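PDB 3TOS: CalS11 from Micromonospora echinospora, which probably transfers a methyl group from S-adenosylmethionine to a hydroxyl oxygen during calicheamicin biosynthesis. Local coordinates for residues Pro17-Thr22 and Phe47-Gln52; Pro70-Glu75 and Pro179-Ala184; Asp107-Phe112 and Phe130-Gly135; Val121-Tyr126 and Asn220-Gly225. All coordinates share one frame; numbering follows the deposited sequence.

Interaction 1. Residues Pro17-Thr22 and Phe47-Gln52; sequences PEETET and FLRRHQ
Glu-19 and Arg-49 form a salt bridge that ties the first turns of helix 17-31 to the start of helix 50-65, two helices that come before strand 72-76, the first of the Rossmann-like sheet. Arg-49 stands at the N-cap of the second helix. Its CB lies 4.0 Å from Thr-22 CG2, a methyl that packs on the aliphatic stem of the arginine. CG takes the position between backbone N and carbonyl carbon (chi1 66°), and from there the chain runs extended to NE. CD still brushes the Thr-22 methyl, while NE reaches Glu-19 OE2 at 2.8 Å with a nearly straight N-H (166°). The oxygen lies close to the guanidinium plane but is itself approached from above its carboxylate plane, since the two flat groups are turned 47° apart. NH2 adds only a weak bond to OE2, at 3.4 Å; NH2 also donates to Asn-42 OD1 of a neighbouring subunit. Gln-52 CG lies over one face of the guanidinium, toward its rim. Thr-22, whose methyl serves this contact, sends OG1 to Ala-146 of that same neighbouring subunit, so the helix pair also faces the oligomer interface. A glutamate suits position 19 because its second oxygen can act separately: OE1 accepts from one water that bridges to Arg-50 NH2, and from another, 2.7 Å from OE1, that accepts the backbone N-H of His-51.

Interaction 2. Residues Pro70-Glu75 and Pro179-Ala184; sequences PGVIME and PQTVIA. With SAH (S-adenosyl-L-homocysteine), chain O.
Met-74, present as selenomethionine, lays its extended chain across Ile-183 at about a right angle, and its selenium comes to 3.8 Å from Ile-183 CD1. Both residues have CG or CG1 beside the backbone N, anti to the carbonyl carbon (chi1 -66° for Met-74). The long unbranched chain can reach over a neighbouring strand, while the branched isoleucine offers a compact surface to receive it. Beyond the selenium, CE approaches Thr-181 CG2. Val-72 and Ile-183 are bridge partners in parallel strands and send their side chains to the same face of the sheet, with Val-72 CG2 4.4 Å from Ile-183 CG1; beta-branched residues suit such extended backbone. Two backbone bonds fix the pairing: Val-72 N donates to Val-182 O, and Ala-184 N to Val-72 O, each 2.8 Å long. Gly-71 is packed so closely against Val-182 O, 3.0 Å from its CA, that a CB would collide there. Ala-184 keeps to a single methyl, which lies 3.3 Å from Pro-70 O, a carbonyl buried here without a hydrogen-bond partner. Val-182 CG1 touches the same oxygen. At the far end of the strand, Glu-75 OE2 lies 2.9 Å from the amino N of S-adenosyl-L-homocysteine and is hydrogen-bonded to His-83 ND1. These are the central strands of the Rossmann-like sheet: 72-76 runs between 103-107 and 183-188, with Tyr-174 of helix 167-177 packing on Met-74 and Phe-87 of helix 82-94 on Ile-73.

Interaction 3. Residues Asp107-Phe112 and Phe130-Gly135; sequences DTFTGF and FAVPGG. With SAH (S-adenosyl-L-homocysteine), chain O.
Phe-112 and Phe-130 meet as an offset edge-to-face pair, the edge of Phe-130 toward the face of Phe-112, with planes at 87° and centroids 5.3 Å apart. The side chains run alongside, pointing the same way, and Phe-112 CZ comes to 3.5 Å from Phe-130 CE2. Each ring also touches S-adenosyl-L-homocysteine: the sulfur SD sits over one face of Phe-130, toward the rim, while Phe-112 turns its edge to the adenine C8. The two rings thus flank the sulfur and the adenine of the bound product, and Asp-107 deals with the ribose, accepting from O2' at OD1 and from O3' at OD2 (2.7 Å). Such an acidic residue at the end of the second strand, gripping both ribose hydroxyls, is characteristic of Rossmann-fold methyltransferases. Outside this shell, the backbone N-H groups of Val-78 and Arg-79 bond OD2, and OD1 accepts from Phe-109 N in an Asx turn. Thr-108 OG1 accepts from Thr-110 N, an ST turn, and donates to Gly-111 O. A water accepting from Gly-111 N donates to Asp-107 OD1 and Phe-130 O and bonds ribose O3', linking both segments with the ribose. Gly-111 packs against Ala-131, and its backbone angles suit a residue lacking CB. Farther out, Val-132 sets CG2 at the edge of the Phe-109 ring and 3.3 Å from Phe-109 O, which also receives a weak bond from Val-132 N.

Interaction 4. Residues Val121-Tyr126 and Asn220-Gly225; sequences VGPTAY and NPKWPG. With GLU (glutamic acid), chain P.
The water between Thr-124 OG1 and Lys-222 NZ is gripped by three groups: it lies 2.6 Å from the hydroxyl, accepts from the ammonium group, and donates to OE1 of the bound glutamic acid. Thr-124 and Trp-223 cross at about a right angle, with OG1 3.5 Å from Trp-223 CZ2, and Ala-125 CB packs obliquely on CZ3 of the same indole. Trp-223 CG lies beside the backbone N (chi1 -59°), a turn that carries the ring back toward 121-126 although its CB starts out the other way. From the ring edge NE1 donates to OE2 of the ligand, 2.9 Å away and almost straight at 174°. Lys-222 NZ adds a weak bond to that oxygen, at 3.4 Å, while Lys-222 CG lies over one indole face, toward the rim. Asp-216 and Glu-217 also bond the ligand, completing the site. A type I turn from Asn-220 to Trp-223 presents Lys-222 and Trp-223, and Asn-220 OD1 accepts from Lys-222 N as an Asx turn. At the other end of the contact, Val-121 slides CG2 past Pro-224 CD at 3.7 Å, and a second water joins Gly-122 N to Lys-222 O. Gly-122 suits its place because a CB would collide with Lys-222 CG. Tryptophan, with a large ring and one N-H, both packs and donates. A lysine and an indole N-H directed at OE2 would probably help stabilise the negative charge of that carboxylate.

In the fold
From the N terminus, interaction 1 comes first and closes a short loop of 24 residues, pinning helix 17-31 to helix 50-65. Helix 50-65 leads to strand 72-76, where interaction 2 opens; this contact closes only after 103 further residues, pairing the strand with 183-188. Interaction 3 lies wholly within that span, folding the long connection after strand 103-107 back on itself. Interaction 4 starts in the same connection and ends before helix 225-233, so it crosses both interactions 2 and 3. Interactions 2 and 3 share S-adenosyl-L-homocysteine, while 3 and 4 touch through Phe-112, which packs on Trp-223, joining the cofactor and glutamic acid pockets.

Interaction 1. Residues Pro17-Thr22 and Phe47-Gln52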
# COMPACT_ATOMS: atom_id res chain seq x y z
N PRO B 17 -34.63 3.73 -29.40
CA PRO B 17 -35.18 2.75 -30.34
C PRO B 17 -34.30 1.51 -30.46
O PRO B 17 -34.79 0.37 -30.61
CB PRO B 17 -35.23 3.56 -31.65
CG PRO B 17 -35.39 4.97 -31.17
CD PRO B 17 -34.45 5.06 -30.03
N GLU B 18 -32.97 1.72 -30.33
CA GLU B 18 -32.05 0.56 -30.43
C GLU B 18 -32.16 -0.30 -29.22
O GLU B 18 -32.04 -1.54 -29.36
CB GLU B 18 -30.57 1.03 -30.64
CG GLU B 18 -30.36 1.78 -31.93
CD GLU B 18 -30.79 3.27 -31.88
OE1 GLU B 18 -31.17 3.81 -30.80
OE2 GLU B 18 -30.69 3.90 -32.95
N GLU B 19 -32.30 0.28 -28.03
CA GLU B 19 -32.45 -0.57 -26.80
C GLU B 19 -33.75 -1.37 -26.90
O GLU B 19 -33.83 -2.55 -26.56
CB GLU B 19 -32.42 0.34 -25.57
CG GLU B 19 -32.95 -0.29 -24.25
CD GLU B 19 -32.05 -1.33 -23.59
OE1 GLU B 19 -30.90 -1.54 -24.07
OE2 GLU B 19 -32.50 -1.93 -22.57
N THR B 20 -34.78 -0.72 -27.42
CA THR B 20 -36.07 -1.39 -27.59
C THR B 20 -35.90 -2.54 -28.59
O THR B 20 -36.41 -3.65 -28.38
CB THR B 20 -37.12 -0.38 -28.10
OG1 THR B 20 -37.41 0.58 -27.07
CG2 THR B 20 -38.44 -1.10 -28.46
N GLU B 21 -35.20 -2.29 -29.70
CA GLU B 21 -34.93 -3.33 -30.72
C GLU B 21 -34.16 -4.50 -30.20
O GLU B 21 -34.55 -5.68 -30.42
CB GLU B 21 -34.16 -2.70 -31.89
CG GLU B 21 -33.90 -3.60 -33.09
CD GLU B 21 -35.23 -4.05 -33.82
OE1 GLU B 21 -36.32 -3.41 -33.66
OE2 GLU B 21 -35.19 -5.04 -34.58
N THR B 22 -33.12 -4.22 -29.40
CA THR B 22 -32.35 -5.32 -28.80
C THR B 22 -33.26 -6.19 -27.91
O THR B 22 -33.25 -7.41 -28.01
CB THR B 22 -31.16 -4.80 -27.97
OG1 THR B 22 -30.15 -4.32 -28.86
CG2 THR B 22 -30.55 -5.91 -27.09
N PHE B 47 -29.22 -14.12 -23.86
CA PHE B 47 -30.37 -13.23 -23.90
C PHE B 47 -30.31 -12.08 -22.90
O PHE B 47 -31.26 -11.31 -22.76
CB PHE B 47 -31.63 -14.07 -23.70
CG PHE B 47 -31.66 -15.29 -24.54
CD1 PHE B 47 -31.88 -15.15 -25.93
CD2 PHE B 47 -31.39 -16.55 -24.00
CE1 PHE B 47 -31.81 -16.26 -26.76
CE2 PHE B 47 -31.37 -17.71 -24.84
CZ PHE B 47 -31.55 -17.54 -26.25
N LEU B 48 -29.18 -11.98 -22.22
CA LEU B 48 -28.98 -11.05 -21.11
C LEU B 48 -28.21 -9.82 -21.65
O LEU B 48 -26.98 -9.88 -21.80
CB LEU B 48 -28.21 -11.77 -19.96
CG LEU B 48 -27.92 -10.89 -18.69
CD1 LEU B 48 -29.17 -10.65 -17.93
CD2 LEU B 48 -26.84 -11.64 -17.83
N ARG B 49 -28.93 -8.74 -21.98
CA ARG B 49 -28.33 -7.60 -22.67
C ARG B 49 -27.58 -6.72 -21.67
O ARG B 49 -27.79 -6.83 -20.45
CB ARG B 49 -29.43 -6.78 -23.37
CG ARG B 49 -30.38 -6.10 -22.43
CD ARG B 49 -31.51 -5.47 -23.22
NE ARG B 49 -32.42 -4.70 -22.38
CZ ARG B 49 -33.38 -5.21 -21.62
NH1 ARG B 49 -33.56 -6.54 -21.50
NH2 ARG B 49 -34.15 -4.35 -20.93
N ARG B 50 -26.76 -5.83 -22.20
CA ARG B 50 -25.89 -4.94 -21.41
C ARG B 50 -26.65 -4.36 -20.23
O ARG B 50 -26.15 -4.40 -19.11
CB ARG B 50 -25.44 -3.76 -22.30
CG ARG B 50 -24.50 -2.78 -21.55
CD ARG B 50 -24.38 -1.41 -22.26
NE ARG B 50 -25.67 -0.80 -22.58
CZ ARG B 50 -26.42 -0.13 -21.71
NH1 ARG B 50 -25.99 0.05 -20.44
NH2 ARG B 50 -27.60 0.38 -22.10
N HIS B 51 -27.81 -3.75 -20.45
CA HIS B 51 -28.49 -3.03 -19.38
C HIS B 51 -28.80 -3.97 -18.20
O HIS B 51 -28.65 -3.60 -17.00
CB HIS B 51 -29.82 -2.42 -19.88
CG HIS B 51 -30.59 -1.73 -18.80
ND1 HIS B 51 -30.19 -0.50 -18.30
CD2 HIS B 51 -31.67 -2.11 -18.07
CE1 HIS B 51 -31.03 -0.13 -17.36
NE2 HIS B 51 -31.92 -1.10 -17.18
N GLN B 52 -29.26 -5.20 -18.52
CA GLN B 52 -29.57 -6.19 -17.46
C GLN B 52 -28.32 -6.82 -16.86
O GLN B 52 -28.26 -7.09 -15.66
CB GLN B 52 -30.56 -7.28 -17.99
CG GLN B 52 -31.95 -6.68 -18.38
CD GLN B 52 -32.69 -6.09 -17.19
OE1 GLN B 52 -32.32 -6.30 -16.03
NE2 GLN B 52 -33.71 -5.33 -17.45
O HOH W 1 -28.88 -3.08 -23.06
O HOH W 2 -28.91 -0.00 -24.81

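Interaction 2. Residues Pro70-Glu75 and Pro179-Ala184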
# COMPACT_ATOMS: atom_id res chain seq x y z
N PRO B 70 -22.65 -9.35 9.37
CA PRO B 70 -23.71 -10.30 9.75
C PRO B 70 -25.06 -9.77 9.26
O PRO B 70 -25.22 -8.61 8.91
CB PRO B 70 -23.65 -10.32 11.29
CG PRO B 70 -22.92 -9.17 11.69
CD PRO B 70 -22.04 -8.70 10.53
N GLY B 71 -26.03 -10.64 9.23
CA GLY B 71 -27.41 -10.23 8.95
C GLY B 71 -28.00 -10.68 7.65
O GLY B 71 -27.45 -11.53 6.95
N VAL B 72 -29.12 -10.09 7.35
CA VAL B 72 -29.98 -10.47 6.21
C VAL B 72 -29.91 -9.45 5.09
O VAL B 72 -29.35 -8.37 5.21
CB VAL B 72 -31.46 -10.68 6.66
CG1 VAL B 72 -31.53 -11.61 7.92
CG2 VAL B 72 -32.09 -9.34 7.02
N ILE B 73 -30.46 -9.87 3.95
CA ILE B 73 -30.63 -9.04 2.74
C ILE B 73 -32.13 -8.78 2.61
O ILE B 73 -32.93 -9.75 2.64
CB ILE B 73 -30.12 -9.78 1.46
CG1 ILE B 73 -28.61 -10.01 1.60
CG2 ILE B 73 -30.43 -8.91 0.20
CD1 ILE B 73 -28.06 -10.97 0.48
N MSE B 74 -32.49 -7.49 2.54
CA MSE B 74 -33.88 -7.09 2.32
C MSE B 74 -34.03 -6.29 1.05
O MSE B 74 -33.19 -5.41 0.80
CB MSE B 74 -34.39 -6.25 3.50
CG MSE B 74 -34.46 -7.05 4.79
SE MSE B 74 -35.27 -5.89 6.13
CE MSE B 74 -35.58 -7.31 7.38
N GLU B 75 -35.06 -6.58 0.24
CA GLU B 75 -35.40 -5.73 -0.92
C GLU B 75 -36.78 -5.21 -0.67
O GLU B 75 -37.68 -5.98 -0.37
CB GLU B 75 -35.35 -6.47 -2.27
CG GLU B 75 -35.68 -5.42 -3.38
CD GLU B 75 -35.59 -5.99 -4.77
OE1 GLU B 75 -36.04 -7.15 -5.00
OE2 GLU B 75 -35.10 -5.26 -5.64
N PRO B 179 -36.72 -10.36 16.21
CA PRO B 179 -35.81 -9.53 17.03
C PRO B 179 -34.35 -9.96 16.93
O PRO B 179 -33.48 -9.23 17.45
CB PRO B 179 -36.33 -9.77 18.49
CG PRO B 179 -36.96 -11.12 18.44
CD PRO B 179 -37.67 -11.12 17.07
N GLN B 180 -34.07 -11.07 16.26
CA GLN B 180 -32.69 -11.50 15.97
C GLN B 180 -32.11 -10.74 14.79
O GLN B 180 -30.91 -10.88 14.52
CB GLN B 180 -32.64 -12.99 15.66
CG GLN B 180 -33.07 -13.36 14.21
CD GLN B 180 -34.60 -13.35 13.99
OE1 GLN B 180 -35.38 -13.13 14.94
NE2 GLN B 180 -35.04 -13.57 12.72
N THR B 181 -32.95 -9.90 14.11
CA THR B 181 -32.52 -9.36 12.81
C THR B 181 -31.31 -8.40 12.92
O THR B 181 -31.28 -7.47 13.78
CB THR B 181 -33.68 -8.56 12.15
OG1 THR B 181 -34.75 -9.46 11.90
CG2 THR B 181 -33.22 -7.84 10.86
N VAL B 182 -30.30 -8.66 12.11
CA VAL B 182 -29.34 -7.63 11.75
C VAL B 182 -29.52 -7.46 10.22
O VAL B 182 -29.78 -8.43 9.54
CB VAL B 182 -27.87 -8.02 12.08
CG1 VAL B 182 -26.92 -6.90 11.64
CG2 VAL B 182 -27.69 -8.29 13.58
N ILE B 183 -29.48 -6.23 9.70
CA ILE B 183 -29.65 -6.01 8.23
C ILE B 183 -28.32 -5.74 7.66
O ILE B 183 -27.69 -4.71 7.96
CB ILE B 183 -30.62 -4.83 7.95
CG1 ILE B 183 -31.99 -5.19 8.53
CG2 ILE B 183 -30.68 -4.52 6.35
CD1 ILE B 183 -33.00 -4.03 8.55
N ALA B 184 -27.82 -6.66 6.83
CA ALA B 184 -26.55 -6.42 6.13
C ALA B 184 -26.69 -5.53 4.88
O ALA B 184 -25.84 -4.67 4.64
CB ALA B 184 -25.91 -7.74 5.75
N SAH O . -36.84 -4.53 -7.79
CA SAH O . -37.71 -4.76 -8.98
CB SAH O . -38.49 -3.52 -9.39
CG SAH O . -39.52 -3.09 -8.32
SD SAH O . -40.72 -1.99 -9.03
C SAH O . -36.78 -5.16 -10.13
O SAH O . -37.26 -5.45 -11.26
OXT SAH O . -35.57 -5.32 -9.94
C5' SAH O . -41.37 -1.12 -7.60
C4' SAH O . -42.13 -2.04 -6.59
O4' SAH O . -42.35 -1.30 -5.38
C3' SAH O . -43.53 -2.37 -7.14
O3' SAH O . -43.65 -3.80 -7.34
C2' SAH O . -44.46 -1.80 -6.09
O2' SAH O . -45.65 -2.57 -5.85
C1' SAH O . -43.55 -1.77 -4.83
N9 SAH O . -44.02 -0.79 -3.82
C8 SAH O . -44.11 0.56 -3.94
N7 SAH O . -44.66 1.01 -2.79
C5 SAH O . -44.94 -0.02 -1.97
C6 SAH O . -45.53 -0.16 -0.63
N6 SAH O . -46.00 0.93 0.02
N1 SAH O . -45.61 -1.42 -0.13
C2 SAH O . -45.15 -2.51 -0.81
N3 SAH O . -44.66 -2.47 -2.07
C4 SAH O . -44.50 -1.22 -2.63

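Interaction 3. Residues Asp107-Phe112 and Phe130-Gly135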
# COMPACT_ATOMS: atom_id res chain seq x y z
N ASP B 107 -43.31 -6.60 -0.94
CA ASP B 107 -44.04 -5.89 -1.99
C ASP B 107 -45.52 -6.09 -1.72
O ASP B 107 -45.90 -7.07 -1.04
CB ASP B 107 -43.68 -6.50 -3.39
CG ASP B 107 -43.87 -5.53 -4.51
OD1 ASP B 107 -45.00 -5.01 -4.73
OD2 ASP B 107 -42.89 -5.29 -5.22
N THR B 108 -46.38 -5.24 -2.26
CA THR B 108 -47.80 -5.54 -2.30
C THR B 108 -48.06 -6.68 -3.29
O THR B 108 -49.02 -7.46 -3.11
CB THR B 108 -48.61 -4.35 -2.83
OG1 THR B 108 -48.07 -3.99 -4.10
CG2 THR B 108 -48.54 -3.12 -1.88
N PHE B 109 -47.20 -6.76 -4.31
CA PHE B 109 -47.39 -7.60 -5.52
C PHE B 109 -48.61 -7.19 -6.30
O PHE B 109 -48.98 -7.87 -7.24
CB PHE B 109 -47.31 -9.10 -5.20
CG PHE B 109 -45.98 -9.51 -4.65
CD1 PHE B 109 -44.90 -9.71 -5.54
CD2 PHE B 109 -45.78 -9.66 -3.26
CE1 PHE B 109 -43.65 -10.11 -5.04
CE2 PHE B 109 -44.55 -10.05 -2.75
CZ PHE B 109 -43.47 -10.24 -3.63
N THR B 110 -49.19 -6.04 -5.95
CA THR B 110 -50.33 -5.49 -6.71
C THR B 110 -50.02 -4.07 -7.16
O THR B 110 -50.92 -3.27 -7.48
CB THR B 110 -51.63 -5.50 -5.86
OG1 THR B 110 -51.41 -4.76 -4.66
CG2 THR B 110 -51.99 -6.91 -5.46
N GLY B 111 -48.74 -3.74 -7.19
CA GLY B 111 -48.40 -2.41 -7.68
C GLY B 111 -48.44 -1.33 -6.62
O GLY B 111 -48.78 -1.59 -5.46
N PHE B 112 -48.14 -0.10 -7.01
CA PHE B 112 -48.18 0.97 -6.01
C PHE B 112 -49.53 1.03 -5.29
O PHE B 112 -50.58 1.04 -5.95
CB PHE B 112 -48.00 2.35 -6.70
CG PHE B 112 -46.67 2.59 -7.34
CD1 PHE B 112 -45.49 2.09 -6.82
CD2 PHE B 112 -46.60 3.42 -8.46
CE1 PHE B 112 -44.27 2.34 -7.43
CE2 PHE B 112 -45.36 3.71 -9.07
CZ PHE B 112 -44.20 3.16 -8.55
N PHE B 130 -46.93 -1.35 -11.84
CA PHE B 130 -46.03 -2.43 -11.47
C PHE B 130 -46.70 -3.68 -10.86
O PHE B 130 -45.99 -4.57 -10.37
CB PHE B 130 -44.82 -2.03 -10.60
CG PHE B 130 -43.92 -1.00 -11.19
CD1 PHE B 130 -43.22 -1.24 -12.36
CD2 PHE B 130 -43.70 0.18 -10.52
CE1 PHE B 130 -42.38 -0.27 -12.91
CE2 PHE B 130 -42.86 1.15 -11.03
CZ PHE B 130 -42.17 0.91 -12.24
N ALA B 131 -48.04 -3.75 -10.87
CA ALA B 131 -48.75 -4.95 -10.44
C ALA B 131 -48.20 -6.19 -11.18
O ALA B 131 -47.90 -6.12 -12.39
CB ALA B 131 -50.21 -4.85 -10.74
N VAL B 132 -48.09 -7.31 -10.47
CA VAL B 132 -47.79 -8.55 -11.12
C VAL B 132 -49.04 -9.45 -10.97
O VAL B 132 -49.94 -9.14 -10.20
CB VAL B 132 -46.51 -9.20 -10.52
CG1 VAL B 132 -45.31 -8.22 -10.71
CG2 VAL B 132 -46.68 -9.49 -9.05
N PRO B 133 -49.10 -10.54 -11.73
CA PRO B 133 -50.37 -11.26 -11.80
C PRO B 133 -50.82 -11.86 -10.49
O PRO B 133 -49.97 -12.19 -9.62
CB PRO B 133 -50.03 -12.42 -12.74
CG PRO B 133 -48.98 -11.91 -13.64
CD PRO B 133 -48.13 -11.00 -12.76
N GLY B 134 -52.14 -12.03 -10.34
CA GLY B 134 -52.65 -12.88 -9.27
C GLY B 134 -51.97 -14.22 -9.15
O GLY B 134 -51.79 -14.92 -10.16
N GLY B 135 -51.53 -14.55 -7.93
CA GLY B 135 -50.85 -15.80 -7.70
C GLY B 135 -49.35 -15.71 -7.93
O GLY B 135 -48.69 -16.70 -7.76
N SAH O . -36.84 -4.53 -7.79
CA SAH O . -37.71 -4.76 -8.98
CB SAH O . -38.49 -3.52 -9.39
CG SAH O . -39.52 -3.09 -8.32
SD SAH O . -40.72 -1.99 -9.03
C SAH O . -36.78 -5.16 -10.13
O SAH O . -37.26 -5.45 -11.26
OXT SAH O . -35.57 -5.32 -9.94
C5' SAH O . -41.37 -1.12 -7.60
C4' SAH O . -42.13 -2.04 -6.59
O4' SAH O . -42.35 -1.30 -5.38
C3' SAH O . -43.53 -2.37 -7.14
O3' SAH O . -43.65 -3.80 -7.34
C2' SAH O . -44.46 -1.80 -6.09
O2' SAH O . -45.65 -2.57 -5.85
C1' SAH O . -43.55 -1.77 -4.83
N9 SAH O . -44.02 -0.79 -3.82
C8 SAH O . -44.11 0.56 -3.94
N7 SAH O . -44.66 1.01 -2.79
C5 SAH O . -44.94 -0.02 -1.97
C6 SAH O . -45.53 -0.16 -0.63
N6 SAH O . -46.00 0.93 0.02
N1 SAH O . -45.61 -1.42 -0.13
C2 SAH O . -45.15 -2.51 -0.81
N3 SAH O . -44.66 -2.47 -2.07
C4 SAH O . -44.50 -1.22 -2.63
O HOH W 3 -46.26 -5.34 -7.70
O HOH W 4 -49.57 -10.58 -7.38

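Interaction 4. Residues Val121-Tyr126 and Asn220-Gly225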
# COMPACT_ATOMS: atom_id res chain seq x y z
N VAL B 121 -44.65 13.04 -10.85
CA VAL B 121 -43.77 13.81 -11.76
C VAL B 121 -43.90 13.24 -13.20
O VAL B 121 -44.10 13.98 -14.16
CB VAL B 121 -42.27 13.70 -11.34
CG1 VAL B 121 -41.39 14.53 -12.25
CG2 VAL B 121 -42.10 14.13 -9.95
N GLY B 122 -43.73 11.92 -13.33
CA GLY B 122 -43.88 11.24 -14.61
C GLY B 122 -45.23 10.59 -14.74
O GLY B 122 -46.05 10.66 -13.81
N PRO B 123 -45.43 9.87 -15.86
CA PRO B 123 -46.77 9.37 -16.21
C PRO B 123 -47.06 7.97 -15.68
O PRO B 123 -48.06 7.33 -16.03
CB PRO B 123 -46.75 9.38 -17.74
CG PRO B 123 -45.30 9.07 -18.08
CD PRO B 123 -44.48 9.79 -16.97
N THR B 124 -46.17 7.45 -14.85
CA THR B 124 -46.45 6.11 -14.29
C THR B 124 -46.63 6.08 -12.79
O THR B 124 -46.73 5.00 -12.17
CB THR B 124 -45.41 5.04 -14.71
OG1 THR B 124 -44.11 5.47 -14.31
CG2 THR B 124 -45.46 4.83 -16.22
N ALA B 125 -46.78 7.26 -12.19
CA ALA B 125 -47.02 7.35 -10.74
C ALA B 125 -48.53 7.30 -10.43
O ALA B 125 -49.18 8.32 -10.16
CB ALA B 125 -46.36 8.63 -10.18
N TYR B 126 -49.09 6.09 -10.48
CA TYR B 126 -50.49 5.92 -10.17
C TYR B 126 -50.71 4.58 -9.48
O TYR B 126 -49.87 3.65 -9.61
CB TYR B 126 -51.40 6.08 -11.41
CG TYR B 126 -51.00 5.19 -12.58
CD1 TYR B 126 -51.21 3.81 -12.52
CD2 TYR B 126 -50.37 5.71 -13.71
CE1 TYR B 126 -50.84 2.93 -13.60
CE2 TYR B 126 -50.00 4.85 -14.78
CZ TYR B 126 -50.22 3.47 -14.71
OH TYR B 126 -49.83 2.67 -15.78
N ASN B 220 -33.09 10.35 -9.48
CA ASN B 220 -33.84 10.32 -10.74
C ASN B 220 -34.98 11.36 -10.75
O ASN B 220 -35.88 11.32 -9.90
CB ASN B 220 -34.38 8.90 -10.94
CG ASN B 220 -35.10 8.71 -12.28
OD1 ASN B 220 -35.55 9.66 -12.90
ND2 ASN B 220 -35.21 7.50 -12.73
N PRO B 221 -34.95 12.30 -11.70
CA PRO B 221 -36.01 13.31 -11.73
C PRO B 221 -37.44 12.72 -11.76
O PRO B 221 -38.37 13.35 -11.24
CB PRO B 221 -35.73 14.08 -13.05
CG PRO B 221 -34.22 13.98 -13.25
CD PRO B 221 -33.90 12.53 -12.73
N LYS B 222 -37.60 11.53 -12.34
CA LYS B 222 -38.92 10.93 -12.43
C LYS B 222 -39.44 10.46 -11.05
O LYS B 222 -40.64 10.36 -10.84
CB LYS B 222 -38.87 9.74 -13.39
CG LYS B 222 -40.23 9.17 -13.69
CD LYS B 222 -39.99 7.91 -14.57
CE LYS B 222 -41.02 7.72 -15.54
NZ LYS B 222 -40.66 6.51 -16.37
N TRP B 223 -38.51 10.20 -10.11
CA TRP B 223 -38.90 9.57 -8.83
C TRP B 223 -38.13 10.22 -7.70
O TRP B 223 -37.18 9.64 -7.15
CB TRP B 223 -38.57 8.05 -8.81
CG TRP B 223 -39.25 7.24 -9.89
CD1 TRP B 223 -38.64 6.61 -10.93
CD2 TRP B 223 -40.65 6.95 -9.99
NE1 TRP B 223 -39.57 5.93 -11.69
CE2 TRP B 223 -40.82 6.13 -11.14
CE3 TRP B 223 -41.77 7.30 -9.23
CZ2 TRP B 223 -42.05 5.64 -11.53
CZ3 TRP B 223 -43.01 6.80 -9.63
CH2 TRP B 223 -43.14 6.00 -10.79
N PRO B 224 -38.53 11.44 -7.34
CA PRO B 224 -37.79 12.18 -6.32
C PRO B 224 -38.10 11.68 -4.88
O PRO B 224 -37.52 12.23 -3.94
CB PRO B 224 -38.29 13.62 -6.54
CG PRO B 224 -39.75 13.44 -6.95
CD PRO B 224 -39.71 12.17 -7.85
N GLY B 225 -38.97 10.66 -4.72
CA GLY B 225 -39.41 10.29 -3.37
C GLY B 225 -38.30 9.76 -2.45
O GLY B 225 -38.31 10.05 -1.25
N GLU P . -36.42 1.37 -10.95
CA GLU P . -36.88 0.53 -12.12
C GLU P . -35.74 0.43 -13.14
O GLU P . -34.65 0.99 -12.91
CB GLU P . -38.14 1.14 -12.80
CG GLU P . -37.89 2.55 -13.38
CD GLU P . -39.14 3.21 -13.98
OE1 GLU P . -40.11 2.49 -14.35
OE2 GLU P . -39.12 4.43 -14.17
OXT GLU P . -35.87 -0.17 -14.22
O HOH W 5 -43.21 10.07 -11.31
O HOH W 6 -42.11 4.12 -15.26